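Local coordinates for CD180 antigen (Mus musculus, PDB 3T6Q), which may cooperate with MD-1 and TLR4 in the innate response of B cells to bacterial lipopolysaccharide, leading to NF-kappa-B activation, at residues S515-L520 with L543-Q548; N533-I538 with R555-D560; C561-I566 with V601-S606; D581-L586 with G595-D600. All coordinates share one frame; numbering follows the deposited sequence.

Interaction 1. Residues S515-L520 with L543-Q548; sequences SSIEAL and LPILSQ
Leu520 and Ile545 mark the closest approach of the two backbones, 7.1 Å between their CA atoms, where a 3-10 segment that runs to Ala519 faces the short helix 543-547. The two pieces belong to consecutive leucine-rich repeats, LRR 18 and LRR 19. Each lies in the part of its repeat that leads away from the parallel strands, so the contact stacks one coil of the solenoid on the next. Ile545 does most of the work. Its chi1 of -63° sets CG2 opposite the backbone N, and that methyl reaches across to Ile517, whose own CG2 has the same placement; the two methyls meet at 3.7 Å, with the side chains crossing at a slant. The same Ile517 methyl also touches Leu546, at 4.2 Å from CD2, and is therefore shared by two successive helix residues. Leu520 adds a looser apolar contact, its CB lying 4.4 Å from Ile545 CG2. The other branch of Ile545 runs at about a right angle to Glu518, although that carboxylate was modelled in two conformers and its approach to CD1 remains doubtful. Behind the helix, Leu543 and Leu546 rest on Trp571 of helix 566-574, while Leu530 packs against Ile517, so hydrocarbon continues beyond both partners. The isoleucine and leucine side chains at its centre are buried. A backbone oxygen also borders the methyl: Ile517 O accepts the 3-10 bond from Leu520 N at 3.0 Å, and Ile545 CG2 sits 3.6 Å from this same oxygen.

Interaction 2. Residues N533-I538 with R555-D560; sequences NHISII and RQNPLD
Asn557 turns its amide oxygen into the backbone of 533-538. Its chi1 of -80° leaves CG opposite the carbonyl carbon, from where OD1 takes the N-H of Ile535 at 3.0 Å with an N-H...O angle of 159°. A second, weak bond reaches OD1 from Asn533 N at 3.1 Å. The other end of the amide, ND2, gives its hydrogens to Leu530 O and Leu554 O. Asn533 does the same one coil earlier, with ND2 bound to Leu507 O and Leu530 O and OD1 to Leu512 N. Such repetition is the asparagine ladder of leucine-rich repeats, in which buried side-chain amides satisfy the peptide groups of adjacent turns. Pro558, centre of an inverse gamma turn, lays its ring along segment 533-538, CD being 3.3 Å from Ile535 O. Beyond it, Ile535 and Leu559 point the same way side by side, and so do Ile537 and Asp560, with Ile537 CG1 3.6 Å from Asp560 CB. Asp560 N closes this end on Ser536 O at 2.9 Å, while its carboxylate is bound by Thr562. At the opposite end, water 1 bridges the carbonyls Asn533 O and Gln556 O. The two segments run in nearly the same direction, 16° apart, following strands 527-529 and 551-553; past them, Leu559 bonds through its backbone to Glu588 of strand 587-589, and Ile538 N meets Asn565, directly before helix 566-574.

Interaction 3. Residues C561-I566 with V601-S606; sequences CTCSNI and VTLSCS
Leu603 lays its CD1 methyl against the peptide between Thr562 and Cys563, 3.4 Å from Thr562 C, while CD2 turns to Cys561 O. One leucine thus covers a length of main chain leading up to the disulfide Cys563-Cys605. The sulfurs of that bridge, Cys563 SG and Cys605 SG, are 2.1 Å apart, and the torsion about them is -92°, close to the relaxed right angle and of left-handed sense. In both cysteines SG stands opposite the carbonyl carbon, chi1 being -65° in Cys563, and the CA atoms of Cys563 and Cys605 are held 6.0 Å apart. Ile566 packs on the bridge from the start of its helix: its CG2 is 3.7 Å from Cys605 SG, with an unusual, nearly eclipsed chi1 of 10°. At the other end Val601 CG2 meets Cys561 SG at a looser 4.3 Å, and Cys561 is itself joined to Cys587. Two disulfides interleaved along the sequence are the hallmark of the C-terminal cap (LRRCT) that closes a leucine-rich-repeat solenoid; here the second ties down the end of the extracellular fragment. Thr562 OG1 accepts from Ser564 N in an ST turn and is also bonded to Asp560. Segment 561-566 links strand 559-560 to helix 566-574, whose Leu569 touches both Cys561 and Leu603; segment 601-606 follows strand 587-589, and Lys573 of the helix bonds to Val601 O.

Interaction 4. Residues D581-L586 with G595-D600; sequences DTEDTL and GVRLSD
Thr585 O is gripped twice: by Leu598 N, 3.1 Å away with a nearly straight N-H...O angle of 166° and the donor in the carbonyl plane, and by water 2, which donates to it. The water also donates to Thr582 O, at 2.6 Å, and accepts from Ser599 N, so it threads the two turns together. A second water, water 3, spans the hydroxyls Thr582 OG1 and Ser599 OG. On the far side of Thr585, OG1 donates to Asp581 O at 2.8 Å, while Asp584 N binds that oxygen from the opposite face of its plane. These turns lie in the C-terminal cap (LRRCT) of the repeat solenoid, where a single beta bridge pairs Leu586 with Arg597, their CA atoms 4.2 Å apart. Leu586 and Arg597 extend side by side in the same direction, with Leu586 CD2 3.6 Å from Arg597 CG. From chi1 -67° the arginine runs fully stretched to NE, which carries its guanidinium to Glu583. The two groups stack, the carboxylate and guanidinium planes being 22° apart, and Glu583 CB sits 3.6 Å above the centre of the Arg597 guanidinium. Glu583 OE2 is 4.0 Å from Arg597 NH1, a long salt bridge of charges alone, since the oxygen lies well out of the guanidinium plane. Leu598 also touches Phe568 and Tyr572 of helix 566-574, and its CD2 comes within 3.5 Å of Leu586 C.

In the fold
The four contacts follow the end of the receptor's solenoid from its last repeats into its cap. Interaction 1 joins LRR 18 to LRR 19; its segments alternate along the chain with those of interaction 2, about 14 Å away between centres, and Ile538 packs on Leu543 and Leu546. Interaction 2 leads into the cap, touching interaction 4 through the salt bridges of Arg555 with Asp581 and Asp584, and interaction 3 through Asn565. Interaction 4 is nested within the chain loop that interaction 3 closes, their centres about 15 Å apart. Residues of interactions 1, 3 and 4 pack against helix 566-574, and the disulfides at Cys561 and Cys563 cross-link the cap that closes the extracellular solenoid.

Interaction 1. Residues S515-L520 with L543-Q548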
loop_
_atom_site.group_PDB
_atom_site.type_symbol
_atom_site.label_atom_id
_atom_site.label_comp_id
_atom_site.label_asym_id
_atom_site.label_seq_id
_atom_site.Cartn_x
_atom_site.Cartn_y
_atom_site.Cartn_z
ATOM N N SER A 515 -39.430 9.829 49.435
ATOM C CA SER A 515 -39.829 8.840 50.470
ATOM C C SER A 515 -39.476 7.369 50.094
ATOM O O SER A 515 -39.401 6.522 50.975
ATOM C CB SER A 515 -41.296 8.985 50.881
ATOM O OG SER A 515 -42.170 8.601 49.826
ATOM N N SER A 516 -39.230 7.088 48.809
ATOM C CA SER A 516 -38.666 5.791 48.392
ATOM C C SER A 516 -37.395 5.379 49.166
ATOM O O SER A 516 -37.146 4.189 49.361
ATOM C CB SER A 516 -38.354 5.813 46.886
ATOM O OG SER A 516 -37.272 6.710 46.572
ATOM N N ILE A 517 -36.609 6.363 49.610
ATOM C CA ILE A 517 -35.375 6.151 50.386
ATOM C C ILE A 517 -35.654 5.360 51.690
ATOM O O ILE A 517 -34.802 4.575 52.142
ATOM C CB ILE A 517 -34.648 7.510 50.625
ATOM C CG1 ILE A 517 -34.140 8.056 49.275
ATOM C CG2 ILE A 517 -33.543 7.374 51.703
ATOM C CD1 ILE A 517 -33.730 9.522 49.243
ATOM N N GLU A 518 -36.853 5.522 52.246
ATOM C CA GLU A 518 -37.288 4.774 53.457
ATOM C C GLU A 518 -37.301 3.240 53.323
ATOM O O GLU A 518 -37.271 2.521 54.324
ATOM C CB GLU A 518 -38.667 5.260 53.935
ATOM C CG GLU A 518 -39.014 4.864 55.366
ATOM C CD GLU A 518 -38.122 5.495 56.429
ATOM O OE1 GLU A 518 -37.950 4.864 57.492
ATOM O OE2 GLU A 518 -37.613 6.623 56.236
ATOM N N ALA A 519 -37.366 2.751 52.090
ATOM C CA ALA A 519 -37.321 1.319 51.802
ATOM C C ALA A 519 -35.914 0.719 51.998
ATOM O O ALA A 519 -35.787 -0.501 52.078
ATOM C CB ALA A 519 -37.789 1.081 50.364
ATOM N N LEU A 520 -34.881 1.575 52.062
ATOM C CA LEU A 520 -33.486 1.168 52.281
ATOM C C LEU A 520 -33.028 1.411 53.720
ATOM O O LEU A 520 -31.833 1.345 53.993
ATOM C CB LEU A 520 -32.554 1.906 51.304
ATOM C CG LEU A 520 -33.187 1.702 49.915
ATOM C CD1 LEU A 520 -33.200 2.886 48.980
ATOM C CD2 LEU A 520 -32.735 0.379 49.313
ATOM N N LEU A 543 -32.005 11.702 55.835
ATOM C CA LEU A 543 -30.562 11.901 55.689
ATOM C C LEU A 543 -29.738 10.837 56.431
ATOM O O LEU A 543 -28.684 10.428 55.929
ATOM C CB LEU A 543 -30.148 13.323 56.099
ATOM C CG LEU A 543 -30.828 14.412 55.252
ATOM C CD1 LEU A 543 -30.469 15.796 55.845
ATOM C CD2 LEU A 543 -30.371 14.302 53.800
ATOM N N PRO A 544 -30.218 10.373 57.604
ATOM C CA PRO A 544 -29.419 9.310 58.221
ATOM C C PRO A 544 -29.382 8.050 57.352
ATOM O O PRO A 544 -28.392 7.296 57.399
ATOM C CB PRO A 544 -30.127 9.055 59.553
ATOM C CG PRO A 544 -30.879 10.313 59.841
ATOM C CD PRO A 544 -31.304 10.831 58.492
ATOM N N ILE A 545 -30.437 7.824 56.570
ATOM C CA ILE A 545 -30.474 6.637 55.709
ATOM C C ILE A 545 -29.399 6.771 54.632
ATOM O O ILE A 545 -28.648 5.829 54.394
ATOM C CB ILE A 545 -31.866 6.373 55.099
ATOM C CG1 ILE A 545 -32.861 6.084 56.239
ATOM C CG2 ILE A 545 -31.796 5.210 54.077
ATOM C CD1 ILE A 545 -34.317 6.183 55.849
ATOM N N LEU A 546 -29.345 7.931 53.975
ATOM C CA LEU A 546 -28.266 8.265 53.038
ATOM C C LEU A 546 -26.843 8.151 53.630
ATOM O O LEU A 546 -25.946 7.626 52.964
ATOM C CB LEU A 546 -28.495 9.670 52.486
ATOM C CG LEU A 546 -29.765 9.765 51.620
ATOM C CD1 LEU A 546 -29.817 11.127 50.953
ATOM C CD2 LEU A 546 -29.759 8.668 50.552
ATOM N N SER A 547 -26.659 8.637 54.868
ATOM C CA SER A 547 -25.353 8.587 55.544
ATOM C C SER A 547 -24.825 7.171 55.738
ATOM O O SER A 547 -23.619 6.963 55.675
ATOM C CB SER A 547 -25.445 9.276 56.916
ATOM O OG SER A 547 -25.469 10.673 56.719
ATOM N N GLN A 548 -25.732 6.231 55.997
ATOM C CA GLN A 548 -25.420 4.801 56.159
ATOM C C GLN A 548 -24.815 4.134 54.926
ATOM O O GLN A 548 -24.167 3.099 55.062
ATOM C CB GLN A 548 -26.685 4.015 56.472
ATOM C CG GLN A 548 -27.241 4.227 57.855
ATOM C CD GLN A 548 -28.652 3.711 58.003
ATOM O OE1 GLN A 548 -29.121 2.845 57.246
ATOM N NE2 GLN A 548 -29.346 4.237 58.994
#

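Interaction 2. Residues N533-I538 with R555-D560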
loop_
_atom_site.group_PDB
_atom_site.type_symbol
_atom_site.label_atom_id
_atom_site.label_comp_id
_atom_site.label_asym_id
_atom_site.label_seq_id
_atom_site.Cartn_x
_atom_site.Cartn_y
_atom_site.Cartn_z
ATOM N N ASN A 533 -34.922 10.089 38.461
ATOM C CA ASN A 533 -36.195 9.896 39.129
ATOM C C ASN A 533 -36.840 11.266 39.313
ATOM O O ASN A 533 -36.482 12.187 38.598
ATOM C CB ASN A 533 -35.935 9.191 40.455
ATOM C CG ASN A 533 -35.970 7.693 40.264
ATOM O OD1 ASN A 533 -37.020 7.160 39.941
ATOM N ND2 ASN A 533 -34.802 7.027 40.345
ATOM N N HIS A 534 -37.727 11.404 40.293
ATOM C CA HIS A 534 -38.413 12.689 40.532
ATOM C C HIS A 534 -38.075 13.184 41.907
ATOM O O HIS A 534 -38.923 13.811 42.580
ATOM C CB HIS A 534 -39.932 12.503 40.494
ATOM C CG HIS A 534 -40.539 12.376 39.101
ATOM N ND1 HIS A 534 -39.821 12.083 37.997
ATOM C CD2 HIS A 534 -41.864 12.463 38.689
ATOM C CE1 HIS A 534 -40.639 12.004 36.924
ATOM N NE2 HIS A 534 -41.893 12.230 37.351
ATOM N N ILE A 535 -36.860 12.930 42.368
ATOM C CA ILE A 535 -36.483 13.400 43.698
ATOM C C ILE A 535 -36.216 14.921 43.689
ATOM O O ILE A 535 -35.413 15.403 42.896
ATOM C CB ILE A 535 -35.297 12.593 44.241
ATOM C CG1 ILE A 535 -35.758 11.131 44.491
ATOM C CG2 ILE A 535 -34.772 13.219 45.519
ATOM C CD1 ILE A 535 -34.617 10.144 44.674
ATOM N N SER A 536 -36.923 15.674 44.538
ATOM C CA SER A 536 -36.718 17.137 44.597
ATOM C C SER A 536 -36.223 17.569 45.956
ATOM O O SER A 536 -35.110 18.071 46.104
ATOM C CB SER A 536 -37.992 17.910 44.193
ATOM O OG SER A 536 -39.132 17.430 44.928
ATOM N N ILE A 537 -37.078 17.360 46.953
ATOM C CA ILE A 537 -36.772 17.659 48.340
ATOM C C ILE A 537 -36.531 16.351 49.095
ATOM O O ILE A 537 -37.318 15.433 48.940
ATOM C CB ILE A 537 -37.984 18.417 49.001
ATOM C CG1 ILE A 537 -38.094 19.789 48.336
ATOM C CG2 ILE A 537 -37.785 18.537 50.523
ATOM C CD1 ILE A 537 -39.057 20.758 49.009
ATOM N N ILE A 538 -35.454 16.302 49.910
ATOM C CA ILE A 538 -35.136 15.159 50.771
ATOM C C ILE A 538 -35.116 15.667 52.210
ATOM O O ILE A 538 -34.171 16.314 52.633
ATOM C CB ILE A 538 -33.772 14.528 50.374
ATOM C CG1 ILE A 538 -33.838 14.080 48.908
ATOM C CG2 ILE A 538 -33.379 13.336 51.277
ATOM C CD1 ILE A 538 -32.463 13.735 48.353
ATOM N N ARG A 555 -27.937 11.920 40.132
ATOM C CA ARG A 555 -27.918 12.696 38.891
ATOM C C ARG A 555 -29.309 12.702 38.185
ATOM O O ARG A 555 -30.128 11.774 38.365
ATOM C CB ARG A 555 -26.818 12.140 37.959
ATOM C CG ARG A 555 -27.241 10.903 37.198
ATOM C CD ARG A 555 -26.072 10.406 36.358
ATOM N NE ARG A 555 -25.928 11.234 35.181
ATOM C CZ ARG A 555 -24.853 11.244 34.395
ATOM N NH1 ARG A 555 -23.835 10.445 34.649
ATOM N NH2 ARG A 555 -24.815 12.039 33.340
ATOM N N GLN A 556 -29.579 13.781 37.430
ATOM C CA GLN A 556 -30.779 13.895 36.614
ATOM C C GLN A 556 -32.058 13.748 37.453
ATOM O O GLN A 556 -33.019 13.096 37.045
ATOM C CB GLN A 556 -30.714 12.909 35.439
ATOM C CG GLN A 556 -29.710 13.366 34.369
ATOM C CD GLN A 556 -29.520 12.369 33.239
ATOM O OE1 GLN A 556 -28.608 11.544 33.273
ATOM N NE2 GLN A 556 -30.372 12.446 32.231
ATOM N N ASN A 557 -32.020 14.314 38.659
ATOM C CA ASN A 557 -33.264 14.534 39.419
ATOM C C ASN A 557 -33.646 16.018 39.483
ATOM O O ASN A 557 -32.759 16.879 39.442
ATOM C CB ASN A 557 -33.133 13.943 40.818
ATOM C CG ASN A 557 -33.355 12.455 40.810
ATOM O OD1 ASN A 557 -34.488 11.999 40.865
ATOM N ND2 ASN A 557 -32.266 11.684 40.690
ATOM N N PRO A 558 -34.953 16.329 39.601
ATOM C CA PRO A 558 -35.413 17.753 39.674
ATOM C C PRO A 558 -35.143 18.367 41.054
ATOM O O PRO A 558 -36.059 18.766 41.783
ATOM C CB PRO A 558 -36.898 17.635 39.400
ATOM C CG PRO A 558 -37.261 16.291 40.004
ATOM C CD PRO A 558 -36.090 15.390 39.657
ATOM N N LEU A 559 -33.881 18.438 41.412
ATOM C CA LEU A 559 -33.495 18.731 42.778
ATOM C C LEU A 559 -33.810 20.160 43.183
ATOM O O LEU A 559 -33.625 21.100 42.402
ATOM C CB LEU A 559 -32.019 18.412 43.004
ATOM C CG LEU A 559 -31.752 16.897 43.108
ATOM C CD1 LEU A 559 -30.274 16.572 42.875
ATOM C CD2 LEU A 559 -32.227 16.325 44.454
ATOM N N ASP A 560 -34.252 20.291 44.436
ATOM C CA ASP A 560 -34.662 21.562 45.011
ATOM C C ASP A 560 -33.477 22.257 45.699
ATOM O O ASP A 560 -32.863 21.700 46.623
ATOM C CB ASP A 560 -35.838 21.296 45.984
ATOM C CG ASP A 560 -36.417 22.566 46.598
ATOM O OD1 ASP A 560 -35.716 23.219 47.405
ATOM O OD2 ASP A 560 -37.590 22.877 46.295
HETATM O O HOH W 1 -35.778 12.740 36.137
#

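Interaction 3. Residues C561-I566 with V601-S606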
loop_
_atom_site.group_PDB
_atom_site.type_symbol
_atom_site.label_atom_id
_atom_site.label_comp_id
_atom_site.label_asym_id
_atom_site.label_seq_id
_atom_site.Cartn_x
_atom_site.Cartn_y
_atom_site.Cartn_z
ATOM N N CYS A 561 -33.150 23.462 45.219
ATOM C CA CYS A 561 -32.100 24.289 45.831
ATOM C C CYS A 561 -32.660 25.580 46.473
ATOM O O CYS A 561 -32.141 26.681 46.257
ATOM C CB CYS A 561 -30.985 24.618 44.827
ATOM S SG CYS A 561 -30.170 23.121 44.191
ATOM N N THR A 562 -33.689 25.401 47.301
ATOM C CA THR A 562 -34.299 26.457 48.083
ATOM C C THR A 562 -34.072 26.139 49.551
ATOM O O THR A 562 -33.566 25.067 49.868
ATOM C CB THR A 562 -35.819 26.520 47.806
ATOM O OG1 THR A 562 -36.452 25.399 48.427
ATOM C CG2 THR A 562 -36.109 26.520 46.314
ATOM N N CYS A 563 -34.488 27.044 50.446
ATOM C CA CYS A 563 -34.462 26.825 51.901
ATOM C C CYS A 563 -35.329 25.668 52.362
ATOM O O CYS A 563 -35.093 25.112 53.440
ATOM C CB CYS A 563 -34.827 28.122 52.682
ATOM S SG CYS A 563 -33.603 29.441 52.465
ATOM N N SER A 564 -36.326 25.293 51.547
ATOM C CA SER A 564 -37.165 24.144 51.859
ATOM C C SER A 564 -36.299 22.858 51.839
ATOM O O SER A 564 -36.684 21.833 52.405
ATOM C CB SER A 564 -38.334 23.997 50.864
ATOM O OG SER A 564 -39.150 25.167 50.803
ATOM N N ASN A 565 -35.156 22.927 51.163
ATOM C CA ASN A 565 -34.249 21.770 51.101
ATOM C C ASN A 565 -32.890 21.939 51.837
ATOM O O ASN A 565 -31.956 21.157 51.556
ATOM C CB ASN A 565 -34.032 21.383 49.629
ATOM C CG ASN A 565 -33.791 19.863 49.420
ATOM O OD1 ASN A 565 -34.091 19.033 50.295
ATOM N ND2 ASN A 565 -33.272 19.498 48.229
ATOM N N ILE A 566 -32.761 22.912 52.766
ATOM C CA ILE A 566 -31.398 23.247 53.304
ATOM C C ILE A 566 -30.701 22.094 53.971
ATOM O O ILE A 566 -29.503 21.994 53.815
ATOM C CB ILE A 566 -31.251 24.357 54.408
ATOM C CG1 ILE A 566 -32.560 24.808 54.974
ATOM C CG2 ILE A 566 -30.210 25.413 54.014
ATOM C CD1 ILE A 566 -33.092 23.806 55.944
ATOM N N VAL A 601 -23.636 25.378 45.201
ATOM C CA VAL A 601 -24.698 26.116 45.889
ATOM C C VAL A 601 -24.400 26.339 47.372
ATOM O O VAL A 601 -24.110 25.378 48.099
ATOM C CB VAL A 601 -26.072 25.396 45.794
ATOM C CG1 VAL A 601 -27.089 26.041 46.743
ATOM C CG2 VAL A 601 -26.589 25.409 44.369
ATOM N N THR A 602 -24.511 27.598 47.817
ATOM C CA THR A 602 -24.543 27.907 49.260
ATOM C C THR A 602 -25.653 28.896 49.569
ATOM O O THR A 602 -25.675 30.010 49.035
ATOM C CB THR A 602 -23.199 28.449 49.813
ATOM O OG1 THR A 602 -22.104 27.882 49.087
ATOM C CG2 THR A 602 -23.055 28.116 51.311
ATOM N N LEU A 603 -26.584 28.476 50.414
ATOM C CA LEU A 603 -27.706 29.320 50.792
ATOM C C LEU A 603 -27.496 29.768 52.202
ATOM O O LEU A 603 -26.807 29.104 52.970
ATOM C CB LEU A 603 -29.039 28.553 50.742
ATOM C CG LEU A 603 -29.518 27.879 49.458
ATOM C CD1 LEU A 603 -30.908 27.343 49.708
ATOM C CD2 LEU A 603 -29.531 28.842 48.302
ATOM N N SER A 604 -28.120 30.889 52.538
ATOM C CA SER A 604 -28.209 31.351 53.909
ATOM C C SER A 604 -29.693 31.538 54.205
ATOM O O SER A 604 -30.363 32.341 53.552
ATOM C CB SER A 604 -27.460 32.680 54.063
ATOM O OG SER A 604 -27.402 33.040 55.424
ATOM N N CYS A 605 -30.213 30.802 55.180
ATOM C CA CYS A 605 -31.655 30.781 55.411
ATOM C C CYS A 605 -32.026 31.392 56.767
ATOM O O CYS A 605 -33.095 32.010 56.912
ATOM C CB CYS A 605 -32.208 29.358 55.240
ATOM S SG CYS A 605 -31.977 28.670 53.552
ATOM N N SER A 606 -31.112 31.247 57.728
ATOM C CA SER A 606 -31.275 31.685 59.141
ATOM C C SER A 606 -32.527 31.169 59.826
ATOM O O SER A 606 -32.621 29.983 60.131
ATOM C CB SER A 606 -31.184 33.203 59.295
ATOM O OG SER A 606 -29.905 33.667 58.908
#

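Interaction 4. Residues D581-L586 with G595-D600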
loop_
_atom_site.group_PDB
_atom_site.type_symbol
_atom_site.label_atom_id
_atom_site.label_comp_id
_atom_site.label_asym_id
_atom_site.label_seq_id
_atom_site.Cartn_x
_atom_site.Cartn_y
_atom_site.Cartn_z
ATOM N N ASP A 581 -21.367 10.849 40.228
ATOM C CA ASP A 581 -21.858 11.745 39.167
ATOM C C ASP A 581 -22.373 13.103 39.735
ATOM O O ASP A 581 -23.410 13.618 39.269
ATOM C CB ASP A 581 -22.961 11.045 38.338
ATOM C CG ASP A 581 -22.413 9.873 37.509
ATOM O OD1 ASP A 581 -21.186 9.783 37.403
ATOM O OD2 ASP A 581 -23.181 9.039 36.977
ATOM N N THR A 582 -21.669 13.658 40.730
ATOM C CA THR A 582 -21.981 15.018 41.231
ATOM C C THR A 582 -21.965 16.123 40.159
ATOM O O THR A 582 -22.709 17.075 40.286
ATOM C CB THR A 582 -21.095 15.462 42.400
ATOM O OG1 THR A 582 -19.733 15.514 41.970
ATOM C CG2 THR A 582 -21.248 14.508 43.555
ATOM N N GLU A 583 -21.140 16.001 39.109
ATOM C CA GLU A 583 -21.166 16.965 37.996
ATOM C C GLU A 583 -22.463 16.974 37.140
ATOM O O GLU A 583 -22.701 17.932 36.386
ATOM C CB GLU A 583 -19.953 16.782 37.073
ATOM C CG GLU A 583 -18.597 16.942 37.746
ATOM C CD GLU A 583 -17.457 16.743 36.761
ATOM O OE1 GLU A 583 -17.665 16.045 35.745
ATOM O OE2 GLU A 583 -16.355 17.293 36.990
ATOM N N ASP A 584 -23.271 15.922 37.249
ATOM C CA ASP A 584 -24.585 15.907 36.606
ATOM C C ASP A 584 -25.737 15.916 37.618
ATOM O O ASP A 584 -26.850 15.504 37.301
ATOM C CB ASP A 584 -24.686 14.733 35.633
ATOM C CG ASP A 584 -23.520 14.704 34.654
ATOM O OD1 ASP A 584 -23.734 15.036 33.476
ATOM O OD2 ASP A 584 -22.393 14.374 35.064
ATOM N N THR A 585 -25.447 16.393 38.830
ATOM C CA THR A 585 -26.441 16.507 39.907
ATOM C C THR A 585 -26.715 18.008 40.111
ATOM O O THR A 585 -25.973 18.696 40.792
ATOM C CB THR A 585 -25.946 15.820 41.188
ATOM O OG1 THR A 585 -25.594 14.477 40.851
ATOM C CG2 THR A 585 -27.059 15.792 42.291
ATOM N N LEU A 586 -27.792 18.472 39.479
ATOM C CA LEU A 586 -28.039 19.891 39.244
ATOM C C LEU A 586 -29.381 20.289 39.841
ATOM O O LEU A 586 -30.292 19.448 39.961
ATOM C CB LEU A 586 -28.056 20.184 37.732
ATOM C CG LEU A 586 -26.991 19.531 36.824
ATOM C CD1 LEU A 586 -27.226 19.813 35.337
ATOM C CD2 LEU A 586 -25.599 19.962 37.232
ATOM N N GLY A 595 -29.868 24.100 36.491
ATOM C CA GLY A 595 -28.688 23.647 35.749
ATOM C C GLY A 595 -27.401 23.892 36.506
ATOM O O GLY A 595 -26.365 23.464 36.062
ATOM N N VAL A 596 -27.451 24.551 37.659
ATOM C CA VAL A 596 -26.271 24.723 38.531
ATOM C C VAL A 596 -26.063 23.441 39.359
ATOM O O VAL A 596 -27.014 22.897 39.918
ATOM C CB VAL A 596 -26.425 25.955 39.477
ATOM C CG1 VAL A 596 -25.254 26.104 40.424
ATOM C CG2 VAL A 596 -26.622 27.252 38.677
ATOM N N ARG A 597 -24.816 22.978 39.440
ATOM C CA ARG A 597 -24.417 21.839 40.278
ATOM C C ARG A 597 -24.677 22.161 41.723
ATOM O O ARG A 597 -24.390 23.288 42.158
ATOM C CB ARG A 597 -22.904 21.574 40.123
ATOM C CG ARG A 597 -22.518 21.084 38.752
ATOM C CD ARG A 597 -21.020 21.058 38.560
ATOM N NE ARG A 597 -20.738 20.608 37.205
ATOM C CZ ARG A 597 -19.521 20.430 36.699
ATOM N NH1 ARG A 597 -18.446 20.659 37.443
ATOM N NH2 ARG A 597 -19.391 20.004 35.444
ATOM N N LEU A 598 -25.182 21.182 42.480
ATOM C CA LEU A 598 -25.424 21.411 43.897
ATOM C C LEU A 598 -24.136 21.683 44.642
ATOM O O LEU A 598 -24.163 22.352 45.674
ATOM C CB LEU A 598 -26.145 20.241 44.596
ATOM C CG LEU A 598 -27.473 19.583 44.187
ATOM C CD1 LEU A 598 -28.293 19.288 45.436
ATOM C CD2 LEU A 598 -28.310 20.335 43.184
ATOM N N SER A 599 -23.023 21.136 44.144
ATOM C CA SER A 599 -21.702 21.418 44.723
ATOM C C SER A 599 -21.367 22.929 44.682
ATOM O O SER A 599 -20.630 23.423 45.532
ATOM C CB SER A 599 -20.600 20.577 44.053
ATOM O OG SER A 599 -20.581 20.781 42.644
ATOM N N ASP A 600 -21.954 23.660 43.732
ATOM C CA ASP A 600 -21.748 25.111 43.634
ATOM C C ASP A 600 -22.784 25.984 44.368
ATOM O O ASP A 600 -22.782 27.202 44.192
ATOM C CB ASP A 600 -21.621 25.526 42.162
ATOM C CG ASP A 600 -20.509 24.788 41.456
ATOM O OD1 ASP A 600 -19.531 24.428 42.150
ATOM O OD2 ASP A 600 -20.613 24.542 40.231
HETATM O O HOH W 2 -23.396 18.740 42.174
HETATM O O HOH W 3 -19.792 18.463 41.341
#